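Side-chain contacts in anthranilate-CoA ligase (Stigmatella aurantiaca, PDB 4WV3), which belongs to the AMP-binding enzymes of the ANL clan, joining a large AMP-binding region to a smaller C-terminal domain of the same enzyme group: residues A[116-119]-A[120-124]; A[196-199]-A[200-204]; A[245-248]-A[249-252]; A[381-384]-A[385-388]. One frame throughout, in Å; residues are numbered along the deposited sequence.

How the contacts relate
The four contacts are local turns within or at the start of separate helices, met one after another along the chain, and none touches another. Contacts 2 and 4 come nearest to the bound 5'-O-[(S)-[(2-aminobenzoyl)oxy](hydroxy)phosphoryl]adenosine: the side chain of Trp199 is about 8 Å from it and that of Thr387 about 9 Å. These two contacts are about 15 Å apart at their nearest atoms. Contacts 1 and 3 approach more closely, to about 9 Å between nearest atoms, although their centres are about 26 Å apart. Contacts 1 and 2 lie on opposite sides of the chain's centre, as do contacts 3 and 4; each pair is about 38 Å apart between centres.

Contact 1: residues A[116-119]-A[120-124]; sequences EFLP and LIESI
The short helix 118-122, the crossover helix of a beta-alpha-beta unit between strands 110-114 and 133-137, brings Leu118 against Glu122 one turn later. Glu122 N donates to Leu118 O at 2.9 Å, tilted 17° from the carbonyl plane. A second donor, Ile121 N, reaches the same Leu118 O at 3.2 Å, but from above that plane, so one carbonyl serves two amides. The flanking backbone bonds are weak: Leu120 N and Ile121 N to Phe117 O, and Ser123 N to Pro119 O. Among the side chains, Glu122 starts toward Leu118, and its chain, bent at chi2 (148°), crosses the leucine. Its OE2 comes to 3.7 Å from Leu118 CG and 4.0 Å from Leu118 CD2, lying beside the isobutyl branch point. The polar need of OE2 is met by a hydrogen bond to the hydroxyl of Tyr145, whose side chain also touches Leu118. On another side of the turn, Ile121 CD1 turns back to 3.4 Å from Phe117 O, while Leu120 CB is 3.2 Å from that oxygen. Leu118 and Ile121 pack on both flanking strands, and Leu120 faces helix 96-105. An apolar side resting on the sheet, with Glu122 and Ser123 on the exposed side, fits a helix in a parallel beta-alpha-beta crossover.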
loop_
_atom_site.group_PDB
_atom_site.type_symbol
_atom_site.label_atom_id
_atom_site.label_comp_id
_atom_site.label_asym_id
_atom_site.label_seq_id
_atom_site.Cartn_x
_atom_site.Cartn_y
_atom_site.Cartn_z
ATOM N N GLU A 116 -6.202 -8.031 -20.692
ATOM C CA GLU A 116 -4.765 -7.909 -20.934
ATOM C C GLU A 116 -3.951 -8.823 -20.021
ATOM O O GLU A 116 -2.738 -8.967 -20.190
ATOM C CB GLU A 116 -4.304 -6.457 -20.793
ATOM C CG GLU A 116 -4.108 -5.993 -19.363
ATOM C CD GLU A 116 -3.362 -4.674 -19.284
ATOM O OE1 GLU A 116 -3.972 -3.616 -19.562
ATOM O OE2 GLU A 116 -2.159 -4.698 -18.950
ATOM N N PHE A 117 -4.630 -9.436 -19.058
ATOM C CA PHE A 117 -4.006 -10.386 -18.145
ATOM C C PHE A 117 -4.507 -11.794 -18.451
ATOM O O PHE A 117 -4.021 -12.778 -17.890
ATOM C CB PHE A 117 -4.338 -10.025 -16.696
ATOM C CG PHE A 117 -3.984 -8.614 -16.325
ATOM C CD1 PHE A 117 -2.718 -8.112 -16.577
ATOM C CD2 PHE A 117 -4.922 -7.787 -15.730
ATOM C CE1 PHE A 117 -2.392 -6.813 -16.235
ATOM C CE2 PHE A 117 -4.604 -6.487 -15.388
ATOM C CZ PHE A 117 -3.337 -6.000 -15.642
ATOM N N LEU A 118 -5.489 -11.872 -19.345
ATOM C CA LEU A 118 -6.102 -13.137 -19.754
ATOM C C LEU A 118 -5.129 -14.230 -20.232
ATOM O O LEU A 118 -5.292 -15.395 -19.864
ATOM C CB LEU A 118 -7.192 -12.889 -20.806
ATOM C CG LEU A 118 -8.116 -14.057 -21.153
ATOM C CD1 LEU A 118 -8.747 -14.629 -19.895
ATOM C CD2 LEU A 118 -9.190 -13.613 -22.131
ATOM N N PRO A 119 -4.125 -13.875 -21.060
ATOM C CA PRO A 119 -3.205 -14.947 -21.467
ATOM C C PRO A 119 -2.274 -15.384 -20.339
ATOM O O PRO A 119 -1.730 -16.489 -20.381
ATOM C CB PRO A 119 -2.402 -14.310 -22.606
ATOM C CG PRO A 119 -2.491 -12.848 -22.365
ATOM C CD PRO A 119 -3.839 -12.611 -21.765
ATOM N N LEU A 120 -2.102 -14.524 -19.340
ATOM C CA LEU A 120 -1.256 -14.829 -18.191
ATOM C C LEU A 120 -1.911 -15.862 -17.274
ATOM O O LEU A 120 -1.251 -16.460 -16.424
ATOM C CB LEU A 120 -0.928 -13.549 -17.417
ATOM C CG LEU A 120 0.543 -13.128 -17.416
ATOM C CD1 LEU A 120 1.099 -13.108 -18.834
ATOM C CD2 LEU A 120 0.732 -11.772 -16.741
ATOM N N ILE A 121 -3.213 -16.061 -17.462
ATOM C CA ILE A 121 -3.987 -17.046 -16.707
ATOM C C ILE A 121 -4.280 -18.250 -17.605
ATOM O O ILE A 121 -4.398 -19.386 -17.139
ATOM C CB ILE A 121 -5.307 -16.424 -16.158
ATOM C CG1 ILE A 121 -5.067 -15.732 -14.812
ATOM C CG2 ILE A 121 -6.402 -17.470 -15.990
ATOM C CD1 ILE A 121 -4.252 -14.464 -14.896
ATOM N N GLU A 122 -4.362 -17.990 -18.906
ATOM C CA GLU A 122 -4.653 -19.023 -19.895
ATOM C C GLU A 122 -3.590 -20.123 -19.912
ATOM O O GLU A 122 -3.887 -21.281 -20.207
ATOM C CB GLU A 122 -4.782 -18.391 -21.284
ATOM C CG GLU A 122 -6.016 -18.820 -22.063
ATOM C CD GLU A 122 -6.547 -17.721 -22.968
ATOM O OE1 GLU A 122 -5.803 -17.260 -23.860
ATOM O OE2 GLU A 122 -7.711 -17.312 -22.778
ATOM N N SER A 123 -2.354 -19.757 -19.584
ATOM C CA SER A 123 -1.238 -20.698 -19.626
ATOM C C SER A 123 -1.068 -21.469 -18.317
ATOM O O SER A 123 -0.210 -22.346 -18.213
ATOM C CB SER A 123 0.064 -19.975 -19.983
ATOM O OG SER A 123 0.430 -19.053 -18.971
ATOM N N ILE A 124 -1.883 -21.137 -17.320
ATOM C CA ILE A 124 -1.845 -21.825 -16.034
ATOM C C ILE A 124 -3.209 -22.430 -15.718
ATOM O O ILE A 124 -3.440 -22.927 -14.617
ATOM C CB ILE A 124 -1.439 -20.873 -14.888
ATOM C CG1 ILE A 124 -2.525 -19.818 -14.659
ATOM C CG2 ILE A 124 -0.100 -20.218 -15.186
ATOM C CD1 ILE A 124 -2.152 -18.758 -13.645
#

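Contact 2: residues A[196-199]-A[200-204]; sequences AQLW and GVNVL
In helix 191-204, Gly200 lies close beside the indole of Trp199, its N 3.4 Å from Trp199 CE3 in an oblique position. Val201 follows with its amide weakly bonded to Ala196 O; its CG1 meets Gln197 NE2 at 3.5 Å, and Tyr233 of helix 221-234 packs against the same valine. Asn202 binds Gln197 twice. Its N lies almost straight beyond the carbonyl bond of Gln197, and its OD1 accepts from Gln197 NE2 at 3.1 Å. That donor keeps the partner in its own amide plane but stands above the carbonyl plane of Asn202, the two amides being turned 53° apart. Gln197 is bent at chi2 (66°), and its OE1 is bonded to Tyr233. A water bonded to Leu198 O links weakly to Asn202 ND2. Val203 sets its CB off-centre against the five-membered ring of Trp199, 3.8 Å from Trp199 CD1. Leu204 lays CB over the face of the six-membered ring, and Leu204 CD2 lies 3.6 Å from Trp199 CH2. The backbone N atoms of Val203 and Leu204 both donate to Trp199 O, Leu204 N at 2.8 Å. The i to i+5 bonds, the one from Val201 weak, mark pi-type turns. About 8 Å from the bound ligand, the indole is probably restricted in rotation by these CH-pi contacts and by its NE1 bond to Ser328.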
loop_
_atom_site.group_PDB
_atom_site.type_symbol
_atom_site.label_atom_id
_atom_site.label_comp_id
_atom_site.label_asym_id
_atom_site.label_seq_id
_atom_site.Cartn_x
_atom_site.Cartn_y
_atom_site.Cartn_z
ATOM N N ALA A 196 -11.446 2.983 8.661
ATOM C CA ALA A 196 -11.998 4.186 8.050
ATOM C C ALA A 196 -12.254 5.263 9.094
ATOM O O ALA A 196 -12.119 6.456 8.819
ATOM C CB ALA A 196 -13.277 3.864 7.292
ATOM N N GLN A 197 -12.618 4.834 10.297
ATOM C CA GLN A 197 -12.895 5.762 11.384
ATOM C C GLN A 197 -11.619 6.149 12.124
ATOM O O GLN A 197 -11.346 7.334 12.324
ATOM C CB GLN A 197 -13.901 5.156 12.364
ATOM C CG GLN A 197 -14.355 6.114 13.452
ATOM C CD GLN A 197 -15.166 7.273 12.905
ATOM O OE1 GLN A 197 -16.105 7.078 12.134
ATOM N NE2 GLN A 197 -14.802 8.488 13.299
ATOM N N LEU A 198 -10.839 5.147 12.519
ATOM C CA LEU A 198 -9.654 5.363 13.346
ATOM C C LEU A 198 -8.592 6.244 12.688
ATOM O O LEU A 198 -7.966 7.068 13.355
ATOM C CB LEU A 198 -9.042 4.027 13.777
ATOM C CG LEU A 198 -9.864 3.200 14.770
ATOM C CD1 LEU A 198 -9.150 1.901 15.119
ATOM C CD2 LEU A 198 -10.172 4.006 16.024
ATOM N N TRP A 199 -8.388 6.074 11.386
ATOM C CA TRP A 199 -7.402 6.888 10.681
ATOM C C TRP A 199 -8.028 7.841 9.666
ATOM O O TRP A 199 -7.708 9.030 9.648
ATOM C CB TRP A 199 -6.347 6.015 10.000
ATOM C CG TRP A 199 -5.280 6.826 9.333
ATOM C CD1 TRP A 199 -4.130 7.291 9.901
ATOM C CD2 TRP A 199 -5.273 7.286 7.976
ATOM N NE1 TRP A 199 -3.404 8.006 8.979
ATOM C CE2 TRP A 199 -4.083 8.017 7.790
ATOM C CE3 TRP A 199 -6.155 7.147 6.900
ATOM C CZ2 TRP A 199 -3.753 8.608 6.572
ATOM C CZ3 TRP A 199 -5.825 7.733 5.692
ATOM C CH2 TRP A 199 -4.634 8.453 5.537
ATOM N N GLY A 200 -8.909 7.312 8.821
ATOM C CA GLY A 200 -9.526 8.090 7.762
ATOM C C GLY A 200 -10.222 9.347 8.251
ATOM O O GLY A 200 -10.085 10.415 7.654
ATOM N N VAL A 201 -10.959 9.219 9.349
ATOM C CA VAL A 201 -11.705 10.341 9.903
ATOM C C VAL A 201 -10.953 11.015 11.047
ATOM O O VAL A 201 -10.705 12.220 11.012
ATOM C CB VAL A 201 -13.091 9.891 10.407
ATOM C CG1 VAL A 201 -13.822 11.050 11.069
ATOM C CG2 VAL A 201 -13.909 9.320 9.261
ATOM N N ASN A 202 -10.582 10.228 12.052
ATOM C CA ASN A 202 -9.969 10.765 13.263
ATOM C C ASN A 202 -8.589 11.388 13.061
ATOM O O ASN A 202 -8.180 12.256 13.832
ATOM C CB ASN A 202 -9.899 9.690 14.351
ATOM C CG ASN A 202 -11.266 9.168 14.744
ATOM O OD1 ASN A 202 -12.290 9.785 14.445
ATOM N ND2 ASN A 202 -11.289 8.029 15.424
ATOM N N VAL A 203 -7.871 10.947 12.034
ATOM C CA VAL A 203 -6.507 11.422 11.815
ATOM C C VAL A 203 -6.369 12.254 10.543
ATOM O O VAL A 203 -5.934 13.405 10.591
ATOM C CB VAL A 203 -5.499 10.258 11.774
ATOM C CG1 VAL A 203 -4.089 10.786 11.549
ATOM C CG2 VAL A 203 -5.572 9.452 13.061
ATOM N N LEU A 204 -6.733 11.668 9.408
ATOM C CA LEU A 204 -6.633 12.364 8.132
ATOM C C LEU A 204 -7.668 13.479 8.041
ATOM O O LEU A 204 -7.387 14.558 7.520
ATOM C CB LEU A 204 -6.804 11.390 6.966
ATOM C CG LEU A 204 -6.661 12.017 5.578
ATOM C CD1 LEU A 204 -5.276 12.624 5.408
ATOM C CD2 LEU A 204 -6.942 10.998 4.489
HETATM O O HOH W 1 -8.023 7.336 16.181
#

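Contact 3: residues A[245-248]-A[249-252]; sequences ARVA and SNVL
Asn250 and Val247 meet where the loop after strand 237-239 leads into helix 248-258; Val247 holds the N-cap position and Asn250 lies in the first turn. The side chain of Asn250 leaves the backbone with CG beside its own N (chi1 -66°), which turns it back toward the preceding loop. Its CB is 3.8 Å from Val247 O, the carbonyl that accepts a weak hydrogen bond from Asn250 N. One atom further, Asn250 CG comes to 3.6 Å from Val247 CG1. At the amide end the two branches differ: ND2 lies against that methyl at 3.3 Å, while OD1 stands back at 4.1 Å. The amide group therefore meets the N-cap residue through van der Waals contact with a methyl branch, CG1, which Val247 sends beside its carbonyl carbon (chi1 -171°). Val251 starts toward the loop, its CG2 3.3 Å from Val247 O, while Leu252 packs on Phe279 and His282. The first full helical bond runs from Leu252 N to Ala248 O at 3.2 Å, and Leu252 CG lies 3.4 Å from that same oxygen.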
loop_
_atom_site.group_PDB
_atom_site.type_symbol
_atom_site.label_atom_id
_atom_site.label_comp_id
_atom_site.label_asym_id
_atom_site.label_seq_id
_atom_site.Cartn_x
_atom_site.Cartn_y
_atom_site.Cartn_z
ATOM N N ALA A 245 1.643 3.284 -13.460
ATOM C CA ALA A 245 2.013 4.236 -12.420
ATOM C C ALA A 245 3.366 4.892 -12.688
ATOM O O ALA A 245 3.671 5.947 -12.131
ATOM C CB ALA A 245 2.018 3.551 -11.060
ATOM N N ARG A 246 4.166 4.266 -13.546
ATOM C CA ARG A 246 5.526 4.731 -13.819
ATOM C C ARG A 246 5.572 6.101 -14.500
ATOM O O ARG A 246 6.564 6.823 -14.387
ATOM C CB ARG A 246 6.289 3.697 -14.653
ATOM C CG ARG A 246 5.655 3.381 -15.999
ATOM C CD ARG A 246 6.463 2.341 -16.763
ATOM N NE ARG A 246 5.915 2.092 -18.094
ATOM C CZ ARG A 246 5.036 1.136 -18.376
ATOM N NH1 ARG A 246 4.601 0.328 -17.419
ATOM N NH2 ARG A 246 4.592 0.987 -19.617
ATOM N N VAL A 247 4.503 6.455 -15.206
ATOM C CA VAL A 247 4.435 7.745 -15.883
ATOM C C VAL A 247 3.896 8.816 -14.938
ATOM O O VAL A 247 2.684 8.972 -14.789
ATOM C CB VAL A 247 3.550 7.677 -17.139
ATOM C CG1 VAL A 247 3.681 8.959 -17.944
ATOM C CG2 VAL A 247 3.931 6.477 -17.988
ATOM N N ALA A 248 4.807 9.550 -14.307
ATOM C CA ALA A 248 4.439 10.537 -13.297
ATOM C C ALA A 248 3.672 11.722 -13.877
ATOM O O ALA A 248 2.893 12.368 -13.176
ATOM C CB ALA A 248 5.678 11.019 -12.552
ATOM N N SER A 249 3.894 12.006 -15.156
ATOM C CA SER A 249 3.241 13.134 -15.811
ATOM C C SER A 249 1.735 12.913 -15.944
ATOM O O SER A 249 0.946 13.836 -15.745
ATOM C CB SER A 249 3.860 13.392 -17.185
ATOM O OG SER A 249 3.268 14.521 -17.805
ATOM N N ASN A 250 1.345 11.688 -16.282
ATOM C CA ASN A 250 -0.067 11.348 -16.412
ATOM C C ASN A 250 -0.786 11.375 -15.068
ATOM O O ASN A 250 -1.986 11.644 -15.000
ATOM C CB ASN A 250 -0.239 9.980 -17.071
ATOM C CG ASN A 250 0.225 9.968 -18.512
ATOM O OD1 ASN A 250 0.314 11.013 -19.156
ATOM N ND2 ASN A 250 0.519 8.780 -19.030
ATOM N N VAL A 251 -0.044 11.091 -14.004
ATOM C CA VAL A 251 -0.594 11.133 -12.656
ATOM C C VAL A 251 -0.966 12.565 -12.284
ATOM O O VAL A 251 -2.048 12.818 -11.754
ATOM C CB VAL A 251 0.407 10.584 -11.623
ATOM C CG1 VAL A 251 -0.204 10.596 -10.230
ATOM C CG2 VAL A 251 0.840 9.179 -12.004
ATOM N N LEU A 252 -0.067 13.499 -12.578
ATOM C CA LEU A 252 -0.291 14.908 -12.274
ATOM C C LEU A 252 -1.414 15.491 -13.123
ATOM O O LEU A 252 -2.105 16.420 -12.703
ATOM C CB LEU A 252 0.993 15.710 -12.482
ATOM C CG LEU A 252 2.171 15.317 -11.590
ATOM C CD1 LEU A 252 3.388 16.168 -11.911
ATOM C CD2 LEU A 252 1.797 15.442 -10.122
#

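Contact 4: residues A[381-384]-A[385-388]; sequences FEKS and RQTF
Phe381 sends its ring out with CG opposite the backbone N (chi1 177°), and Arg385, one turn on, places CG beside its own N (chi1 -53°) and then bends at chi3 (73°). The two side chains consequently run alongside each other in the same direction. Arg385 CD sits over one face of the Phe381 ring, 3.7 Å from its centroid and displaced toward the CZ rim, making a CH-pi contact; Arg385 NE trails 3.8 Å from Phe381 CZ. The guanidinium and ring planes are nearly parallel, but the guanidinium group is displaced obliquely from the ring. Arg385 CG also rests 3.3 Å from Phe381 O, the acceptor of a weak bond from Arg385 N. These residues belong to the surface helix 381-387, which passes directly into strand 388-389, paired antiparallel with strand 392-401. At that junction Phe388 N donates to Ser384 O at 2.8 Å, and the Phe388 ring turns its edge to the same oxygen, with Phe388 CD2 at 3.2 Å. Ser384 OG is bonded instead to Tyr377 N and Asn380 O, while the Tyr377 ring meets Phe388 edge-to-face. Thr387 keeps OG1 3.0 Å from Lys383 O, and a weak bond also links this hydroxyl to that of Tyr377. On the outer side, the Gln386 chain extends back along the helix, bringing NE2 to 4.0 Å from Glu382 CG.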
loop_
_atom_site.group_PDB
_atom_site.type_symbol
_atom_site.label_atom_id
_atom_site.label_comp_id
_atom_site.label_asym_id
_atom_site.label_seq_id
_atom_site.Cartn_x
_atom_site.Cartn_y
_atom_site.Cartn_z
ATOM N N PHE A 381 0.994 -21.373 8.833
ATOM C CA PHE A 381 0.903 -21.667 10.259
ATOM C C PHE A 381 2.093 -21.130 11.051
ATOM O O PHE A 381 1.918 -20.472 12.075
ATOM C CB PHE A 381 0.770 -23.183 10.450
ATOM C CG PHE A 381 0.733 -23.627 11.885
ATOM C CD1 PHE A 381 -0.452 -23.609 12.599
ATOM C CD2 PHE A 381 1.879 -24.096 12.508
ATOM C CE1 PHE A 381 -0.490 -24.030 13.917
ATOM C CE2 PHE A 381 1.847 -24.517 13.824
ATOM C CZ PHE A 381 0.660 -24.487 14.528
ATOM N N GLU A 382 3.298 -21.407 10.563
ATOM C CA GLU A 382 4.519 -21.022 11.265
ATOM C C GLU A 382 4.686 -19.508 11.371
ATOM O O GLU A 382 5.009 -18.985 12.437
ATOM C CB GLU A 382 5.741 -21.632 10.578
ATOM C CG GLU A 382 7.036 -21.458 11.352
ATOM C CD GLU A 382 8.255 -21.837 10.536
ATOM O OE1 GLU A 382 8.539 -21.144 9.537
ATOM O OE2 GLU A 382 8.927 -22.829 10.891
ATOM N N LYS A 383 4.464 -18.807 10.264
ATOM C CA LYS A 383 4.670 -17.362 10.223
ATOM C C LYS A 383 3.570 -16.587 10.945
ATOM O O LYS A 383 3.782 -15.455 11.380
ATOM C CB LYS A 383 4.814 -16.876 8.779
ATOM C CG LYS A 383 6.093 -17.349 8.107
ATOM C CD LYS A 383 6.182 -16.870 6.668
ATOM C CE LYS A 383 7.457 -17.369 6.005
ATOM N NZ LYS A 383 7.538 -18.858 6.000
ATOM N N SER A 384 2.396 -17.198 11.071
ATOM C CA SER A 384 1.299 -16.580 11.804
ATOM C C SER A 384 1.647 -16.474 13.283
ATOM O O SER A 384 1.412 -15.446 13.916
ATOM C CB SER A 384 0.008 -17.380 11.625
ATOM O OG SER A 384 -0.443 -17.336 10.284
ATOM N N ARG A 385 2.218 -17.546 13.823
ATOM C CA ARG A 385 2.577 -17.599 15.234
ATOM C C ARG A 385 3.853 -16.811 15.521
ATOM O O ARG A 385 4.185 -16.543 16.675
ATOM C CB ARG A 385 2.722 -19.055 15.680
ATOM C CG ARG A 385 1.506 -19.902 15.339
ATOM C CD ARG A 385 1.760 -21.387 15.537
ATOM N NE ARG A 385 1.809 -21.765 16.946
ATOM C CZ ARG A 385 2.918 -22.124 17.583
ATOM N NH1 ARG A 385 4.073 -22.162 16.936
ATOM N NH2 ARG A 385 2.871 -22.451 18.867
ATOM N N GLN A 386 4.563 -16.436 14.461
ATOM C CA GLN A 386 5.747 -15.597 14.594
ATOM C C GLN A 386 5.372 -14.124 14.544
ATOM O O GLN A 386 6.069 -13.274 15.095
ATOM C CB GLN A 386 6.750 -15.902 13.480
ATOM C CG GLN A 386 7.476 -17.224 13.631
ATOM C CD GLN A 386 8.394 -17.512 12.460
ATOM O OE1 GLN A 386 8.283 -16.889 11.403
ATOM N NE2 GLN A 386 9.307 -18.458 12.642
ATOM N N THR A 387 4.259 -13.830 13.880
ATOM C CA THR A 387 3.848 -12.454 13.636
ATOM C C THR A 387 2.746 -12.000 14.589
ATOM O O THR A 387 2.877 -10.978 15.262
ATOM C CB THR A 387 3.371 -12.274 12.182
ATOM O OG1 THR A 387 4.461 -12.523 11.286
ATOM C CG2 THR A 387 2.852 -10.866 11.957
ATOM N N PHE A 388 1.662 -12.765 14.644
ATOM C CA PHE A 388 0.519 -12.412 15.474
ATOM C C PHE A 388 0.701 -12.923 16.898
ATOM O O PHE A 388 0.258 -14.019 17.236
ATOM C CB PHE A 388 -0.765 -12.973 14.862
ATOM C CG PHE A 388 -0.969 -12.580 13.425
ATOM C CD1 PHE A 388 -1.597 -11.390 13.102
ATOM C CD2 PHE A 388 -0.520 -13.396 12.399
ATOM C CE1 PHE A 388 -1.781 -11.021 11.783
ATOM C CE2 PHE A 388 -0.701 -13.032 11.076
ATOM C CZ PHE A 388 -1.334 -11.844 10.769
#